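Local coordinates for phytase (Citrobacter braakii, PDB 3ZHC), which is a phytase of the histidine phosphatase superfamily, branch 2, with an alpha/beta domain and a largely helical domain, at residues L30-R38 against I296-G304; W232-L243 against W264-F275. The protein carries 2 engineered substitutions. All blocks are in the same frame, centred on the assembly; numbering follows the deposited sequence. Where two conformers were deposited one is given.

Interaction 1 (L30-R38 against I296-G304)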
loop_
_atom_site.group_PDB
_atom_site.type_symbol
_atom_site.label_atom_id
_atom_site.label_comp_id
_atom_site.label_asym_id
_atom_site.label_seq_id
_atom_site.Cartn_x
_atom_site.Cartn_y
_atom_site.Cartn_z
ATOM N N LEU B 30 11.807 -25.902 16.416
ATOM C CA LEU B 30 12.755 -25.013 15.724
ATOM C C LEU B 30 14.150 -25.583 15.851
ATOM O O LEU B 30 14.645 -25.749 16.963
ATOM C CB LEU B 30 12.713 -23.598 16.323
ATOM C CG LEU B 30 13.485 -22.476 15.616
ATOM C CD1 LEU B 30 12.940 -22.244 14.232
ATOM C CD2 LEU B 30 13.402 -21.201 16.423
ATOM N N GLU B 31 14.789 -25.881 14.711
ATOM C CA GLU B 31 16.137 -26.499 14.698
ATOM C C GLU B 31 17.273 -25.572 14.251
ATOM O O GLU B 31 18.379 -25.695 14.760
ATOM C CB GLU B 31 16.123 -27.782 13.842
ATOM C CG GLU B 31 15.501 -29.005 14.582
ATOM C CD GLU B 31 15.742 -30.340 13.863
ATOM O OE1 GLU B 31 15.781 -30.370 12.596
ATOM O OE2 GLU B 31 15.887 -31.370 14.576
ATOM N N ARG B 32 16.994 -24.665 13.299
ATOM C CA ARG B 32 18.003 -23.730 12.755
ATOM C C ARG B 32 17.396 -22.407 12.307
ATOM O O ARG B 32 16.249 -22.368 11.874
ATOM C CB ARG B 32 18.717 -24.330 11.542
ATOM C CG ARG B 32 19.335 -25.667 11.745
ATOM C CD ARG B 32 20.051 -26.104 10.532
ATOM N NE ARG B 32 20.574 -27.464 10.657
ATOM C CZ ARG B 32 21.259 -28.107 9.703
ATOM N NH1 ARG B 32 21.523 -27.520 8.523
ATOM N NH2 ARG B 32 21.691 -29.355 9.925
ATOM N N VAL B 33 18.179 -21.328 12.418
ATOM C CA VAL B 33 17.774 -20.000 11.947
ATOM C C VAL B 33 18.923 -19.303 11.213
ATOM O O VAL B 33 20.073 -19.396 11.608
ATOM C CB VAL B 33 17.241 -19.076 13.110
ATOM C CG1 VAL B 33 16.888 -17.648 12.596
ATOM C CG2 VAL B 33 16.025 -19.695 13.787
ATOM N N VAL B 34 18.586 -18.626 10.127
ATOM C CA VAL B 34 19.516 -17.750 9.441
ATOM C C VAL B 34 18.850 -16.399 9.432
ATOM O O VAL B 34 17.693 -16.294 9.068
ATOM C CB VAL B 34 19.840 -18.194 8.015
ATOM C CG1 VAL B 34 20.827 -17.199 7.349
ATOM C CG2 VAL B 34 20.430 -19.579 8.008
ATOM N N ILE B 35 19.591 -15.368 9.858
ATOM C CA ILE B 35 19.127 -13.992 9.846
ATOM C C ILE B 35 20.014 -13.203 8.918
ATOM O O ILE B 35 21.235 -13.234 9.074
ATOM C CB ILE B 35 19.172 -13.350 11.255
ATOM C CG1 ILE B 35 18.223 -14.072 12.212
ATOM C CG2 ILE B 35 18.811 -11.834 11.192
ATOM C CD1 ILE B 35 18.287 -13.564 13.693
ATOM N N VAL B 36 19.407 -12.517 7.937
ATOM C CA VAL B 36 20.110 -11.534 7.120
ATOM C C VAL B 36 19.601 -10.188 7.642
ATOM O O VAL B 36 18.422 -9.845 7.457
ATOM C CB VAL B 36 19.834 -11.665 5.633
ATOM C CG1 VAL B 36 20.580 -10.591 4.878
ATOM C CG2 VAL B 36 20.252 -13.017 5.137
ATOM N N SER B 37 20.484 -9.440 8.299
ATOM C CA SER B 37 20.135 -8.149 8.915
ATOM C C SER B 37 20.775 -6.992 8.202
ATOM O O SER B 37 21.948 -7.074 7.778
ATOM C CB SER B 37 20.601 -8.118 10.364
ATOM O OG SER B 37 20.265 -6.886 11.012
ATOM N N ARG B 38 20.009 -5.911 8.061
ATOM C CA ARG B 38 20.553 -4.643 7.669
ATOM C C ARG B 38 21.239 -4.101 8.904
ATOM O O ARG B 38 20.794 -4.337 10.049
ATOM C CB ARG B 38 19.470 -3.631 7.239
ATOM C CG ARG B 38 20.044 -2.273 6.783
ATOM C CD ARG B 38 19.023 -1.236 6.547
ATOM N NE ARG B 38 19.651 0.047 6.232
ATOM C CZ ARG B 38 19.010 1.226 6.115
ATOM N NH1 ARG B 38 17.682 1.331 6.268
ATOM N NH2 ARG B 38 19.717 2.320 5.831
ATOM N N ILE B 296 22.505 -19.112 2.747
ATOM C CA ILE B 296 21.237 -19.441 3.444
ATOM C C ILE B 296 20.853 -20.899 3.214
ATOM O O ILE B 296 20.458 -21.605 4.157
ATOM C CB ILE B 296 20.072 -18.531 2.977
ATOM C CG1 ILE B 296 20.262 -17.088 3.448
ATOM C CG2 ILE B 296 18.717 -19.048 3.495
ATOM C CD1 ILE B 296 19.509 -16.077 2.597
ATOM N N ASP B 297 20.980 -21.340 1.949
ATOM C CA ASP B 297 20.616 -22.688 1.538
ATOM C C ASP B 297 21.530 -23.735 2.220
ATOM O O ASP B 297 21.033 -24.669 2.866
ATOM C CB ASP B 297 20.665 -22.800 0.002
ATOM C CG ASP B 297 20.050 -24.067 -0.520
ATOM O OD1 ASP B 297 19.189 -24.679 0.159
ATOM O OD2 ASP B 297 20.429 -24.460 -1.633
ATOM N N THR B 298 22.850 -23.555 2.072
ATOM C CA THR B 298 23.855 -24.408 2.731
ATOM C C THR B 298 23.622 -24.506 4.251
ATOM O O THR B 298 23.632 -25.605 4.814
ATOM C CB THR B 298 25.296 -23.887 2.503
ATOM O OG1 THR B 298 25.582 -23.839 1.099
ATOM C CG2 THR B 298 26.322 -24.781 3.201
ATOM N N ALA B 299 23.406 -23.352 4.892
ATOM C CA ALA B 299 23.219 -23.289 6.355
ATOM C C ALA B 299 21.974 -24.040 6.839
ATOM O O ALA B 299 21.990 -24.619 7.912
ATOM C CB ALA B 299 23.185 -21.832 6.832
ATOM N N LEU B 300 20.911 -24.016 6.037
ATOM C CA LEU B 300 19.660 -24.736 6.345
ATOM C C LEU B 300 19.697 -26.237 5.969
ATOM O O LEU B 300 19.037 -27.042 6.625
ATOM C CB LEU B 300 18.456 -24.035 5.680
ATOM C CG LEU B 300 17.696 -22.969 6.503
ATOM C CD1 LEU B 300 18.577 -22.186 7.459
ATOM C CD2 LEU B 300 16.914 -22.023 5.574
ATOM N N LEU B 301 20.479 -26.601 4.937
ATOM C CA LEU B 301 20.523 -28.000 4.415
ATOM C C LEU B 301 21.566 -28.960 4.989
ATOM O O LEU B 301 21.228 -30.112 5.278
ATOM C CB LEU B 301 20.728 -27.996 2.882
ATOM C CG LEU B 301 19.582 -27.567 2.005
ATOM C CD1 LEU B 301 20.029 -27.680 0.562
ATOM C CD2 LEU B 301 18.355 -28.415 2.259
ATOM N N THR B 302 22.816 -28.513 5.140
ATOM C CA THR B 302 23.902 -29.469 5.471
ATOM C C THR B 302 23.866 -30.023 6.891
ATOM O O THR B 302 23.363 -29.380 7.817
ATOM C CB THR B 302 25.310 -28.896 5.204
ATOM O OG1 THR B 302 25.555 -27.766 6.049
ATOM C CG2 THR B 302 25.447 -28.506 3.719
ATOM N N ASN B 303 24.410 -31.244 7.018
ATOM C CA ASN B 303 24.579 -31.944 8.285
ATOM C C ASN B 303 26.070 -31.949 8.716
ATOM O O ASN B 303 26.466 -32.733 9.583
ATOM C CB ASN B 303 24.002 -33.376 8.174
ATOM C CG ASN B 303 22.448 -33.392 8.017
ATOM O OD1 ASN B 303 21.905 -34.068 7.128
ATOM N ND2 ASN B 303 21.745 -32.640 8.882
ATOM N N GLY B 304 26.877 -31.053 8.108
ATOM C CA GLY B 304 28.312 -30.938 8.390
ATOM C C GLY B 304 29.080 -30.328 7.221
ATOM O O GLY B 304 29.256 -30.977 6.187
HETATM O O HOH W 1 21.694 -31.727 11.492
#

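Interaction 2 (W232-L243 against W264-F275)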
loop_
_atom_site.group_PDB
_atom_site.type_symbol
_atom_site.label_atom_id
_atom_site.label_comp_id
_atom_site.label_asym_id
_atom_site.label_seq_id
_atom_site.Cartn_x
_atom_site.Cartn_y
_atom_site.Cartn_z
ATOM N N TRP B 232 15.116 11.307 -8.465
ATOM C CA TRP B 232 14.886 9.953 -7.888
ATOM C C TRP B 232 15.977 9.495 -6.876
ATOM O O TRP B 232 15.643 9.174 -5.728
ATOM C CB TRP B 232 14.651 8.900 -9.005
ATOM C CG TRP B 232 13.238 8.872 -9.393
ATOM C CD1 TRP B 232 12.676 9.403 -10.505
ATOM C CD2 TRP B 232 12.184 8.296 -8.640
ATOM N NE1 TRP B 232 11.315 9.182 -10.499
ATOM C CE2 TRP B 232 10.991 8.502 -9.359
ATOM C CE3 TRP B 232 12.128 7.618 -7.420
ATOM C CZ2 TRP B 232 9.745 8.047 -8.897
ATOM C CZ3 TRP B 232 10.885 7.165 -6.962
ATOM C CH2 TRP B 232 9.718 7.384 -7.700
ATOM N N SER B 233 17.243 9.470 -7.284
ATOM C CA SER B 233 18.350 9.096 -6.345
ATOM C C SER B 233 18.442 10.051 -5.153
ATOM O O SER B 233 18.568 9.603 -4.014
ATOM C CB SER B 233 19.700 9.029 -7.062
ATOM O OG SER B 233 20.776 8.880 -6.130
ATOM N N LEU B 234 18.376 11.358 -5.423
ATOM C CA LEU B 234 18.438 12.376 -4.367
ATOM C C LEU B 234 17.334 12.149 -3.330
ATOM O O LEU B 234 17.610 12.056 -2.135
ATOM C CB LEU B 234 18.336 13.805 -4.955
ATOM C CG LEU B 234 18.408 15.006 -3.967
ATOM C CD1 LEU B 234 19.708 14.987 -3.195
ATOM C CD2 LEU B 234 18.202 16.368 -4.696
ATOM N N SER B 235 16.090 12.055 -3.807
ATOM C CA SER B 235 14.913 11.836 -2.929
ATOM C C SER B 235 15.024 10.575 -2.085
ATOM O O SER B 235 14.618 10.578 -0.932
ATOM C CB SER B 235 13.659 11.792 -3.757
ATOM O OG SER B 235 13.472 13.058 -4.394
ATOM N N SER B 236 15.580 9.502 -2.679
ATOM C CA SER B 236 15.830 8.251 -1.975
ATOM C C SER B 236 16.790 8.487 -0.816
ATOM O O SER B 236 16.577 7.979 0.300
ATOM C CB SER B 236 16.398 7.194 -2.934
ATOM O OG SER B 236 16.524 5.928 -2.309
ATOM N N THR B 237 17.844 9.262 -1.077
ATOM C CA THR B 237 18.826 9.607 -0.050
ATOM C C THR B 237 18.199 10.497 1.044
ATOM O O THR B 237 18.309 10.190 2.227
ATOM C CB THR B 237 20.074 10.305 -0.680
ATOM O OG1 THR B 237 20.728 9.386 -1.583
ATOM C CG2 THR B 237 21.052 10.779 0.385
ATOM N N LEU B 238 17.538 11.580 0.633
ATOM C CA LEU B 238 16.976 12.573 1.596
ATOM C C LEU B 238 15.923 12.018 2.517
ATOM O O LEU B 238 15.982 12.265 3.732
ATOM C CB LEU B 238 16.421 13.801 0.868
ATOM C CG LEU B 238 17.415 14.619 0.034
ATOM C CD1 LEU B 238 16.754 15.931 -0.395
ATOM C CD2 LEU B 238 18.735 14.901 0.769
ATOM N N THR B 239 14.957 11.273 1.955
ATOM C CA THR B 239 13.883 10.680 2.760
ATOM C C THR B 239 14.440 9.634 3.755
ATOM O O THR B 239 13.927 9.500 4.876
ATOM C CB THR B 239 12.765 10.087 1.877
ATOM O OG1 THR B 239 13.322 9.154 0.963
ATOM C CG2 THR B 239 12.058 11.201 1.082
ATOM N N GLU B 240 15.488 8.909 3.350
ATOM C CA GLU B 240 16.163 7.972 4.258
ATOM C C GLU B 240 16.852 8.746 5.381
ATOM O O GLU B 240 16.828 8.309 6.537
ATOM C CB GLU B 240 17.157 7.086 3.501
ATOM C CG GLU B 240 17.976 6.105 4.359
ATOM C CD GLU B 240 17.151 4.986 5.057
ATOM O OE1 GLU B 240 15.929 4.821 4.780
ATOM O OE2 GLU B 240 17.761 4.267 5.881
ATOM N N ILE B 241 17.461 9.895 5.040
ATOM C CA ILE B 241 18.121 10.742 6.053
ATOM C C ILE B 241 17.076 11.184 7.102
ATOM O O ILE B 241 17.343 11.114 8.301
ATOM C CB ILE B 241 18.890 11.945 5.445
ATOM C CG1 ILE B 241 20.089 11.448 4.639
ATOM C CG2 ILE B 241 19.381 12.897 6.542
ATOM C CD1 ILE B 241 20.820 12.520 3.847
ATOM N N PHE B 242 15.899 11.599 6.656
ATOM C CA PHE B 242 14.840 11.987 7.620
ATOM C C PHE B 242 14.471 10.822 8.546
ATOM O O PHE B 242 14.338 11.027 9.752
ATOM C CB PHE B 242 13.595 12.545 6.940
ATOM C CG PHE B 242 13.843 13.784 6.093
ATOM C CD1 PHE B 242 14.731 14.793 6.503
ATOM C CD2 PHE B 242 13.149 13.954 4.881
ATOM C CE1 PHE B 242 14.937 15.939 5.710
ATOM C CE2 PHE B 242 13.351 15.098 4.084
ATOM C CZ PHE B 242 14.243 16.085 4.497
ATOM N N LEU B 243 14.321 9.616 7.977
ATOM C CA LEU B 243 14.042 8.402 8.768
ATOM C C LEU B 243 15.141 8.155 9.776
ATOM O O LEU B 243 14.862 7.888 10.939
ATOM C CB LEU B 243 13.913 7.160 7.883
ATOM C CG LEU B 243 13.437 5.885 8.618
ATOM C CD1 LEU B 243 11.951 5.635 8.352
ATOM C CD2 LEU B 243 14.277 4.668 8.231
ATOM N N TRP B 264 5.088 10.617 6.378
ATOM C CA TRP B 264 6.240 9.697 6.493
ATOM C C TRP B 264 6.289 8.702 5.356
ATOM O O TRP B 264 7.364 8.464 4.793
ATOM C CB TRP B 264 6.246 8.929 7.838
ATOM C CG TRP B 264 6.943 9.626 8.893
ATOM C CD1 TRP B 264 6.397 10.200 10.004
ATOM C CD2 TRP B 264 8.348 9.852 8.972
ATOM N NE1 TRP B 264 7.375 10.765 10.772
ATOM C CE2 TRP B 264 8.586 10.571 10.165
ATOM C CE3 TRP B 264 9.445 9.516 8.140
ATOM C CZ2 TRP B 264 9.883 10.975 10.565
ATOM C CZ3 TRP B 264 10.744 9.917 8.538
ATOM C CH2 TRP B 264 10.942 10.643 9.747
ATOM N N ARG B 265 5.131 8.126 5.016
ATOM C CA ARG B 265 5.056 7.139 3.938
ATOM C C ARG B 265 5.089 7.782 2.558
ATOM O O ARG B 265 5.605 7.161 1.637
ATOM C CB ARG B 265 3.851 6.198 4.122
ATOM C CG ARG B 265 4.057 5.254 5.355
ATOM C CD ARG B 265 3.152 4.053 5.314
ATOM N NE ARG B 265 3.419 3.112 6.395
ATOM C CZ ARG B 265 4.267 2.068 6.354
ATOM N NH1 ARG B 265 5.002 1.774 5.254
ATOM N NH2 ARG B 265 4.382 1.301 7.435
ATOM N N ASP B 266 4.553 9.015 2.403
ATOM C CA ASP B 266 4.760 9.803 1.155
ATOM C C ASP B 266 6.226 9.939 0.873
ATOM O O ASP B 266 6.673 9.725 -0.248
ATOM C CB ASP B 266 4.214 11.247 1.262
ATOM C CG ASP B 266 2.730 11.357 1.064
ATOM O OD1 ASP B 266 2.039 10.335 0.841
ATOM O OD2 ASP B 266 2.237 12.524 1.128
ATOM N N LEU B 267 6.982 10.316 1.910
ATOM C CA LEU B 267 8.432 10.518 1.791
ATOM C C LEU B 267 9.157 9.216 1.486
ATOM O O LEU B 267 9.840 9.103 0.486
ATOM C CB LEU B 267 8.993 11.153 3.077
ATOM C CG LEU B 267 8.543 12.601 3.328
ATOM C CD1 LEU B 267 8.853 13.032 4.757
ATOM C CD2 LEU B 267 9.180 13.533 2.325
ATOM N N LEU B 268 8.988 8.231 2.349
ATOM C CA LEU B 268 9.683 6.938 2.162
ATOM C C LEU B 268 9.188 6.088 0.949
ATOM O O LEU B 268 9.864 5.150 0.583
ATOM C CB LEU B 268 9.752 6.175 3.497
ATOM C CG LEU B 268 10.958 6.798 4.292
ATOM C CD1 LEU B 268 10.690 7.006 5.730
ATOM C CD2 LEU B 268 12.259 5.960 4.030
ATOM N N SER B 269 8.035 6.438 0.334
ATOM C CA SER B 269 7.592 5.759 -0.901
ATOM C C SER B 269 8.614 5.979 -2.025
ATOM O O SER B 269 8.788 5.122 -2.877
ATOM C CB SER B 269 6.213 6.242 -1.349
ATOM O OG SER B 269 5.217 5.771 -0.471
ATOM N N LEU B 270 9.280 7.147 -2.001
ATOM C CA LEU B 270 10.300 7.488 -2.992
ATOM C C LEU B 270 11.534 6.602 -2.831
ATOM O O LEU B 270 12.034 6.051 -3.815
ATOM C CB LEU B 270 10.661 8.986 -2.904
ATOM C CG LEU B 270 9.474 9.935 -3.220
ATOM C CD1 LEU B 270 9.823 11.427 -2.975
ATOM C CD2 LEU B 270 8.987 9.709 -4.651
ATOM N N HIS B 271 11.995 6.473 -1.583
ATOM C CA HIS B 271 13.118 5.606 -1.208
ATOM C C HIS B 271 12.821 4.132 -1.533
ATOM O O HIS B 271 13.650 3.448 -2.168
ATOM C CB HIS B 271 13.457 5.792 0.298
ATOM C CG HIS B 271 14.412 4.780 0.845
ATOM N ND1 HIS B 271 15.775 4.920 0.755
ATOM C CD2 HIS B 271 14.196 3.613 1.492
ATOM C CE1 HIS B 271 16.361 3.881 1.319
ATOM N NE2 HIS B 271 15.425 3.071 1.773
ATOM N N ASN B 272 11.648 3.665 -1.092
ATOM C CA ASN B 272 11.207 2.277 -1.317
ATOM C C ASN B 272 11.048 1.954 -2.788
ATOM O O ASN B 272 11.395 0.876 -3.194
ATOM C CB ASN B 272 9.895 1.978 -0.572
ATOM C CG ASN B 272 10.070 1.928 0.941
ATOM O OD1 ASN B 272 11.077 1.434 1.459
ATOM N ND2 ASN B 272 9.080 2.432 1.656
ATOM N N ALA B 273 10.518 2.913 -3.570
ATOM C CA ALA B 273 10.368 2.760 -5.024
ATOM C C ALA B 273 11.700 2.761 -5.753
ATOM O O ALA B 273 11.846 2.053 -6.734
ATOM C CB ALA B 273 9.428 3.847 -5.605
ATOM N N GLN B 274 12.681 3.555 -5.287
ATOM C CA GLN B 274 13.993 3.567 -5.971
ATOM C C GLN B 274 14.712 2.228 -5.703
ATOM O O GLN B 274 15.319 1.661 -6.629
ATOM C CB GLN B 274 14.860 4.759 -5.598
ATOM C CG GLN B 274 15.665 5.240 -6.817
ATOM C CD GLN B 274 17.076 5.522 -6.492
ATOM O OE1 GLN B 274 17.843 5.992 -7.335
ATOM N NE2 GLN B 274 17.461 5.225 -5.259
ATOM N N PHE B 275 14.625 1.721 -4.470
ATOM C CA PHE B 275 15.174 0.391 -4.113
ATOM C C PHE B 275 14.446 -0.747 -4.873
ATOM O O PHE B 275 15.049 -1.752 -5.221
ATOM C CB PHE B 275 15.131 0.158 -2.578
ATOM C CG PHE B 275 16.371 0.620 -1.868
ATOM C CD1 PHE B 275 16.731 1.951 -1.881
ATOM C CD2 PHE B 275 17.188 -0.283 -1.207
ATOM C CE1 PHE B 275 17.916 2.392 -1.217
ATOM C CE2 PHE B 275 18.328 0.127 -0.563
ATOM C CZ PHE B 275 18.700 1.487 -0.568
#

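Interaction 1 (L30-R38 against I296-G304)
In the alpha/beta domain of this histidine phosphatase, Arg32 of strand 28-38 reaches the C-terminal end of helix 282-301, which packs on the mixed sheet. Over these segments the two run nearly antiparallel, at 166°, with axes 8.6 Å apart. The side chain of Arg32 is extended from CG to NE, which carries its guanidinium to the carbonyls of the helix's last turn and the residue after it. There it grips one backbone oxygen end-on with two nitrogens. NH1 and NH2 each lie 2.7 Å from Thr302 O, which sits near the guanidinium plane. NH1 also donates to Ala299 O at 3.0 Å, from above that carbonyl's plane. These bonds fix the rotation of the guanidinium. Its positive charge probably suits the carbonyl-rich helix end, where Lys358 NZ also bonds Leu300 O. Lys358 faces Glu31 and Arg32 together, a classic beta bulge. Further along the strand the contact is apolar. Val34 divides its two methyls between neighbours: CG1 meets Ile296 CG1 at 3.9 Å, and CG2 meets Ala299 CB at 3.7 Å. CG2 of Val34 also touches the end of Leu300. Val36 CG2 approaches Ile296 CD1 at 4.0 Å, the two side chains crossing at about a right angle. At the exposed end, one water accepts from Arg32 NH2 at 2.8 Å and, weakly, from Asn303 ND2.

Interaction 2 (W232-L243 against W264-F275)
A first torsion of 169° at His271 sets its CG trans to the backbone N and lays the imidazole alongside Ser236 and Glu240. Glu240 also starts trans, then bends at its second torsion, which brings the carboxylate back over the ring. His271 ND1 donates to Ser236 O at 3.2 Å with an N-H...O angle of 146°. It comes from above the carbonyl plane. A weak second bond runs from the same nitrogen to Ser236 OG. One face of the imidazole carries Glu240 OE1, 3.5 Å from His271 NE2, and the opposite face carries Phe275 CD1. The ring is therefore held between a carboxylate and an aromatic side chain. Glu240 OE2 is held by Arg38, and a bound formic acid lies close to the Glu240 side chain. Helices 231-247 and 260-280, which cross here at -128°, belong to the helical domain of the histidine phosphatase fold. They come very close at Ser236 and His271, where the CA atoms are 3.9 Å apart. The small side chain of Ser236 is consistent with this approach; the His271 ring lies beside the crossing, not between the backbones. Thr239 turns OG1 onto Ser235 O in its own helix, at 2.7 Å, and puts CG2 against Leu267 O, at 3.1 Å. Tryptophans bracket the crossing. Near one end, the edge of the Trp232 ring meets the other helix, with CZ3 3.5 Å from Leu270 O. Near the other, the edge of Trp264 meets the backbone of Phe242 and Leu243, with CH2 of Trp264 3.4 Å from Phe242 O.

Both contacts are largely buried, but they lie on opposite sides of the chain's centre, with their own centres 32 Å apart. Interaction 1 joins a sheet strand to a helix in the alpha/beta domain and reaches solvent at one end. Interaction 2 joins two helices of the helical domain and buries about twice as much surface. The first combines a charged side chain on a helix end with small apolar contacts. The second relies on close backbone approach, hydroxyls, an imidazole and aromatic edges. They meet through one salt bridge, Arg38 NH2 to Glu240 OE2 at 2.8 Å. Helices 260-280 and 282-301 also follow each other in the chain.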